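PDB 4BFC: 3-deoxy-d-manno-octulosonic-acid transferase from Acinetobacter baumannii, which probably transfers Kdo sugars from CMP-Kdo to the lipid A precursor during lipopolysaccharide synthesis, the nucleotide sugar being bound by this C-terminal domain. Local coordinates for residues N146-M151 / Q167-E172. Residues are numbered along the deposited sequence; the frame is centred on the assembly and turned at random. Where two conformers were deposited one is given.
Sequences NILEPM and QTIVDE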
loop_
_atom_site.group_PDB
_atom_site.type_symbol
_atom_site.label_atom_id
_atom_site.label_comp_id
_atom_site.label_asym_id
_atom_site.label_seq_id
_atom_site.Cartn_x
_atom_site.Cartn_y
_atom_site.Cartn_z
ATOM N N ASN A 146 -2.051 8.673 10.129
ATOM C CA ASN A 146 -2.218 8.760 11.580
ATOM C C ASN A 146 -1.730 10.061 12.169
ATOM O O ASN A 146 -0.504 10.302 12.334
ATOM C CB ASN A 146 -1.432 7.571 12.199
ATOM C CG ASN A 146 -1.792 7.347 13.660
ATOM O OD1 ASN A 146 -2.629 8.038 14.194
ATOM N ND2 ASN A 146 -1.075 6.447 14.319
ATOM N N ILE A 147 -2.676 10.873 12.625
ATOM C CA ILE A 147 -2.305 12.140 13.289
ATOM C C ILE A 147 -1.846 12.015 14.742
ATOM O O ILE A 147 -1.473 12.991 15.321
ATOM C CB ILE A 147 -3.494 13.132 13.125
ATOM C CG1 ILE A 147 -4.763 12.562 13.811
ATOM C CG2 ILE A 147 -3.727 13.435 11.659
ATOM C CD1 ILE A 147 -5.673 13.721 14.281
ATOM N N LEU A 148 -1.910 10.829 15.360
ATOM C CA LEU A 148 -1.553 10.713 16.787
ATOM C C LEU A 148 -0.089 10.981 17.050
ATOM O O LEU A 148 0.295 11.529 18.103
ATOM C CB LEU A 148 -1.948 9.283 17.265
ATOM C CG LEU A 148 -3.461 9.017 17.352
ATOM C CD1 LEU A 148 -3.726 7.554 17.754
ATOM C CD2 LEU A 148 -4.075 9.982 18.333
ATOM N N GLU A 149 0.761 10.627 16.065
ATOM C CA GLU A 149 2.193 10.783 16.239
ATOM C C GLU A 149 2.610 12.270 16.436
ATOM O O GLU A 149 3.172 12.620 17.482
ATOM C CB GLU A 149 2.926 10.086 15.086
ATOM C CG GLU A 149 2.555 8.606 14.950
ATOM C CD GLU A 149 3.223 7.880 13.789
ATOM O OE1 GLU A 149 3.248 8.392 12.644
ATOM O OE2 GLU A 149 3.743 6.764 14.024
ATOM N N PRO A 150 2.219 13.185 15.501
ATOM C CA PRO A 150 2.527 14.600 15.814
ATOM C C PRO A 150 1.852 15.168 17.048
ATOM O O PRO A 150 2.450 15.994 17.724
ATOM C CB PRO A 150 2.146 15.369 14.506
ATOM C CG PRO A 150 1.163 14.473 13.832
ATOM C CD PRO A 150 1.593 13.060 14.176
ATOM N N MET A 151 0.658 14.687 17.398
ATOM C CA MET A 151 -0.104 15.164 18.552
ATOM C C MET A 151 0.673 14.872 19.833
ATOM O O MET A 151 0.772 15.678 20.747
ATOM C CB MET A 151 -1.447 14.414 18.619
ATOM C CG MET A 151 -2.512 14.778 17.584
ATOM S SD MET A 151 -3.274 16.406 17.826
ATOM C CE MET A 151 -4.275 16.565 16.379
ATOM N N GLN A 167 -11.294 8.510 10.485
ATOM C CA GLN A 167 -12.469 9.356 10.716
ATOM C C GLN A 167 -12.743 9.515 12.220
ATOM O O GLN A 167 -13.003 10.632 12.668
ATOM C CB GLN A 167 -13.703 8.735 10.032
ATOM C CG GLN A 167 -14.953 9.642 10.076
ATOM C CD GLN A 167 -14.849 10.839 9.126
ATOM O OE1 GLN A 167 -14.446 10.715 7.942
ATOM N NE2 GLN A 167 -15.221 12.035 9.632
ATOM N N THR A 168 -12.753 8.398 12.975
ATOM C CA THR A 168 -13.084 8.456 14.395
ATOM C C THR A 168 -12.150 9.346 15.178
ATOM O O THR A 168 -12.611 10.296 15.897
ATOM C CB THR A 168 -13.103 7.045 15.017
ATOM O OG1 THR A 168 -13.990 6.251 14.257
ATOM C CG2 THR A 168 -13.674 7.068 16.484
ATOM N N ILE A 169 -10.851 9.052 15.037
ATOM C CA ILE A 169 -9.819 9.778 15.800
ATOM C C ILE A 169 -9.768 11.237 15.393
ATOM O O ILE A 169 -9.686 12.101 16.296
ATOM C CB ILE A 169 -8.422 9.129 15.659
ATOM C CG1 ILE A 169 -8.248 7.889 16.546
ATOM C CG2 ILE A 169 -7.261 10.107 16.002
ATOM C CD1 ILE A 169 -7.013 7.088 16.116
ATOM N N VAL A 170 -9.803 11.537 14.098
ATOM C CA VAL A 170 -9.745 12.966 13.665
ATOM C C VAL A 170 -10.980 13.703 14.236
ATOM O O VAL A 170 -10.822 14.748 14.857
ATOM C CB VAL A 170 -9.647 13.121 12.150
ATOM C CG1 VAL A 170 -9.731 14.581 11.697
ATOM C CG2 VAL A 170 -8.285 12.625 11.712
ATOM N N ASP A 171 -12.182 13.125 14.109
ATOM C CA ASP A 171 -13.382 13.759 14.757
ATOM C C ASP A 171 -13.257 13.957 16.266
ATOM O O ASP A 171 -13.698 14.989 16.775
ATOM C CB ASP A 171 -14.664 13.018 14.423
ATOM C CG ASP A 171 -15.070 13.170 12.985
ATOM O OD1 ASP A 171 -14.574 14.080 12.296
ATOM O OD2 ASP A 171 -15.895 12.361 12.541
ATOM N N GLU A 172 -12.641 13.041 16.990
ATOM C CA GLU A 172 -12.434 13.263 18.435
ATOM C C GLU A 172 -11.611 14.557 18.656
ATOM O O GLU A 172 -11.853 15.334 19.594
ATOM C CB GLU A 172 -11.654 12.118 19.049
ATOM C CG GLU A 172 -12.448 10.855 19.339
ATOM C CD GLU A 172 -11.573 9.646 19.647
ATOM O OE1 GLU A 172 -10.327 9.772 19.773
ATOM O OE2 GLU A 172 -12.129 8.542 19.744
#
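Ile147 and Leu148 meet Ile169 and Val170 in a purely apolar contact between the turn leading into short helix 148-152, with its first residues, and helix 167-175, in the Rossmann-like C-terminal domain of a GT-B glycosyltransferase. Successive alpha/beta units here pack through branched side chains: the short helix precedes strand 157-159 in the chain and helix 167-175 follows it. The CD1 end of Ile147 reaches Val170 CG2 at 3.8 Å, the two side chains crossing at about a right angle. With chi1 at 61°, CG1 of Ile147 is flanked by both the backbone N and the carbonyl carbon, and the branch heads for the second helix, while the same side chain also packs on Thr157 and Val159 of the strand. Ile147 and Ile169 lie alongside each other, running in opposite directions, with Ile147 CG1 4.1 Å from Ile169 CG2. The turn into the first helix is capped by Asn146, whose OD1 accepts from Leu148 N at 3.1 Å, with the donor above the carbonyl plane. Glu86 of the second subunit accepts from the backbone N of Thr168 and Ile169, at the start of the other helix. Leu148 crosses Ile169 steeply, its methyls meeting different branches: CD2 stands 3.9 Å from Ile169 CG2, and CD1 touches Ile169 CD1 at 3.7 Å.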